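Local coordinates for uncharacterized protein MG296 homolog (Mycoplasma pneumoniae, PDB 2I15) that is of unknown function but folds as an all-alpha protein of the Mg296 family, at residues A[95-100]-A[129-134]. Residues are numbered along the deposited sequence; the frame is centred on the assembly and turned at random.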
ATOM      1  N   CYS A  95      -6.783  -6.157   9.378  1.00 29.76           N
ATOM      2  CA  CYS A  95      -8.082  -6.475   8.778  1.00 29.34           C
ATOM      3  C   CYS A  95      -8.693  -5.227   8.139  1.00 27.24           C
ATOM      4  O   CYS A  95      -9.257  -5.284   7.047  1.00 28.00           O
ATOM      5  CB  CYS A  95      -9.042  -7.028   9.833  1.00 43.40           C
ATOM      6  SG  CYS A  95      -8.475  -8.533  10.643  1.00 54.01           S
ATOM      7  N   CYS A  96      -8.583  -4.098   8.831  1.00 28.88           N
ATOM      8  CA  CYS A  96      -9.122  -2.838   8.330  1.00 26.47           C
ATOM      9  C   CYS A  96      -8.246  -2.305   7.214  1.00 24.34           C
ATOM     10  O   CYS A  96      -8.710  -1.560   6.342  1.00 25.22           O
ATOM     11  CB  CYS A  96      -9.164  -1.797   9.442  1.00 24.14           C
ATOM     12  SG  CYS A  96     -10.463  -2.039  10.636  1.00 30.40           S
ATOM     13  N   GLN A  97      -6.971  -2.669   7.251  1.00 18.56           N
ATOM     14  CA  GLN A  97      -6.052  -2.197   6.237  1.00 17.40           C
ATOM     15  C   GLN A  97      -6.479  -2.821   4.913  1.00 15.60           C
ATOM     16  O   GLN A  97      -6.561  -2.126   3.906  1.00 13.50           O
ATOM     17  CB  GLN A  97      -4.614  -2.578   6.607  1.00 21.79           C
ATOM     18  CG  GLN A  97      -3.575  -1.958   5.681  1.00 20.92           C
ATOM     19  CD  GLN A  97      -3.522  -0.448   5.799  1.00 20.02           C
ATOM     20  OE1 GLN A  97      -3.242   0.244   4.827  1.00 16.71           O
ATOM     21  NE2 GLN A  97      -3.781   0.068   6.993  1.00 20.13           N
ATOM     22  N   SER A  98      -6.803  -4.115   4.931  1.00 25.42           N
ATOM     23  CA  SER A  98      -7.225  -4.833   3.721  1.00 26.42           C
ATOM     24  C   SER A  98      -8.545  -4.333   3.137  1.00 26.54           C
ATOM     25  O   SER A  98      -8.703  -4.299   1.921  1.00 27.45           O
ATOM     26  CB  SER A  98      -7.342  -6.320   4.014  1.00 24.69           C
ATOM     27  OG  SER A  98      -6.107  -6.824   4.492  1.00 30.29           O
ATOM     28  N   PHE A  99      -9.492  -3.962   3.998  1.00 14.73           N
ATOM     29  CA  PHE A  99     -10.782  -3.437   3.558  1.00 15.12           C
ATOM     30  C   PHE A  99     -10.543  -2.100   2.845  1.00 15.70           C
ATOM     31  O   PHE A  99     -11.141  -1.817   1.799  1.00 15.91           O
ATOM     32  CB  PHE A  99     -11.688  -3.183   4.753  1.00 26.16           C
ATOM     33  CG  PHE A  99     -13.093  -2.780   4.380  1.00 28.45           C
ATOM     34  CD1 PHE A  99     -14.034  -3.743   4.031  1.00 27.76           C
ATOM     35  CD2 PHE A  99     -13.484  -1.436   4.404  1.00 28.12           C
ATOM     36  CE1 PHE A  99     -15.346  -3.385   3.718  1.00 27.98           C
ATOM     37  CE2 PHE A  99     -14.800  -1.069   4.091  1.00 27.63           C
ATOM     38  CZ  PHE A  99     -15.728  -2.047   3.746  1.00 26.28           C
ATOM     39  N   TYR A 100      -9.638  -1.300   3.399  1.00 21.87           N
ATOM     40  CA  TYR A 100      -9.321  -0.002   2.821  1.00 23.35           C
ATOM     41  C   TYR A 100      -8.527  -0.120   1.522  1.00 23.39           C
ATOM     42  O   TYR A 100      -8.845   0.538   0.527  1.00 23.03           O
ATOM     43  CB  TYR A 100      -8.503   0.851   3.806  1.00 25.88           C
ATOM     44  CG  TYR A 100      -7.880   2.093   3.165  1.00 27.08           C
ATOM     45  CD1 TYR A 100      -8.616   3.267   2.987  1.00 26.29           C
ATOM     46  CD2 TYR A 100      -6.551   2.076   2.715  1.00 26.69           C
ATOM     47  CE1 TYR A 100      -8.042   4.397   2.386  1.00 27.70           C
ATOM     48  CE2 TYR A 100      -5.972   3.194   2.112  1.00 26.04           C
ATOM     49  CZ  TYR A 100      -6.719   4.344   1.949  1.00 28.47           C
ATOM     50  OH  TYR A 100      -6.127   5.448   1.365  1.00 26.50           O
ATOM     51  N   PHE A 129     -10.283   5.347  11.789  1.00 42.68           N
ATOM     52  CA  PHE A 129     -10.046   3.910  11.885  1.00 41.60           C
ATOM     53  C   PHE A 129      -8.522   3.824  11.794  1.00 40.87           C
ATOM     54  O   PHE A 129      -7.895   4.656  11.145  1.00 42.71           O
ATOM     55  CB  PHE A 129     -10.740   3.193  10.722  1.00 35.71           C
ATOM     56  CG  PHE A 129     -12.141   3.678  10.480  1.00 34.04           C
ATOM     57  CD1 PHE A 129     -12.381   4.712   9.586  1.00 34.07           C
ATOM     58  CD2 PHE A 129     -13.212   3.174  11.223  1.00 34.75           C
ATOM     59  CE1 PHE A 129     -13.666   5.244   9.433  1.00 32.62           C
ATOM     60  CE2 PHE A 129     -14.500   3.704  11.075  1.00 33.75           C
ATOM     61  CZ  PHE A 129     -14.717   4.742  10.178  1.00 33.46           C
ATOM     62  N   GLY A 130      -7.907   2.860  12.457  1.00 49.83           N
ATOM     63  CA  GLY A 130      -6.454   2.796  12.411  1.00 49.13           C
ATOM     64  C   GLY A 130      -5.930   2.286  11.084  1.00 48.02           C
ATOM     65  O   GLY A 130      -5.478   1.151  10.990  1.00 48.28           O
ATOM     66  N   VAL A 131      -5.975   3.119  10.052  1.00 29.97           N
ATOM     67  CA  VAL A 131      -5.522   2.689   8.732  1.00 28.84           C
ATOM     68  C   VAL A 131      -4.360   3.516   8.163  1.00 27.46           C
ATOM     69  O   VAL A 131      -4.227   4.716   8.440  1.00 25.96           O
ATOM     70  CB  VAL A 131      -6.708   2.702   7.744  1.00 48.47           C
ATOM     71  CG1 VAL A 131      -6.233   2.394   6.343  1.00 49.63           C
ATOM     72  CG2 VAL A 131      -7.740   1.672   8.171  1.00 48.03           C
ATOM     73  N   LEU A 132      -3.503   2.848   7.393  1.00 27.90           N
ATOM     74  CA  LEU A 132      -2.353   3.498   6.770  1.00 26.38           C
ATOM     75  C   LEU A 132      -2.847   3.890   5.390  1.00 25.38           C
ATOM     76  O   LEU A 132      -2.888   3.058   4.473  1.00 25.82           O
ATOM     77  CB  LEU A 132      -1.180   2.523   6.667  1.00 30.97           C
ATOM     78  CG  LEU A 132       0.194   3.159   6.483  1.00 32.60           C
ATOM     79  CD1 LEU A 132       1.268   2.114   6.738  1.00 32.30           C
ATOM     80  CD2 LEU A 132       0.301   3.765   5.083  1.00 32.01           C
ATOM     81  N   THR A 133      -3.224   5.155   5.243  1.00 29.44           N
ATOM     82  CA  THR A 133      -3.785   5.640   3.992  1.00 28.66           C
ATOM     83  C   THR A 133      -2.817   6.047   2.901  1.00 29.01           C
ATOM     84  O   THR A 133      -1.654   6.366   3.150  1.00 29.97           O
ATOM     85  CB  THR A 133      -4.721   6.821   4.258  1.00 35.53           C
ATOM     86  OG1 THR A 133      -3.959   7.941   4.737  1.00 33.75           O
ATOM     87  CG2 THR A 133      -5.794   6.435   5.281  1.00 33.59           C
ATOM     88  N   VAL A 134      -3.347   6.035   1.686  1.00 29.43           N
ATOM     89  CA  VAL A 134      -2.626   6.373   0.475  1.00 29.10           C
ATOM     90  C   VAL A 134      -2.186   7.854   0.415  1.00 30.09           C
ATOM     91  O   VAL A 134      -1.349   8.230  -0.410  1.00 30.43           O
ATOM     92  CB  VAL A 134      -3.499   5.952  -0.757  1.00 24.01           C
ATOM     93  CG1 VAL A 134      -3.100   6.712  -1.992  1.00 24.78           C
ATOM     94  CG2 VAL A 134      -3.330   4.452  -0.998  1.00 21.30           C
TER
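In Y100 CG lies anti to the backbone N (chi1 167°), and in V131 CG1 does the same (chi1 174°); these torsions bring the tyrosine ring and one valine branch together, with CG1 of V131 3.6 Å from CG of Y100, an oblique approach to the ring. The other branch turns to the helix backbone: CG2 of V131 lies 3.8 Å from O of C96 and 4.0 Å from CB of C96, so the valine bridges residues one turn apart. Farther along, the phenol reaches the chain end, where N of V134 donates to OH of Y100 at 2.9 Å. The N-H...O angle of 175° makes this bond nearly straight, and the donor sits near the ring plane, at its edge. CB of T133 is 3.5 Å from OH of Y100, while the hydroxyl of T133 bonds to O of Y135. C96 also meets Q10 of the second subunit, and V134 meets Y53 of that subunit. The arrangement is an irregular C-terminal segment packed on a helix in an all-alpha fold: the chain leaves helix 120-128 at F129, makes an inverse gamma turn centred on G130 and packs against helix 92-113, progressing along it from C96 to Y100.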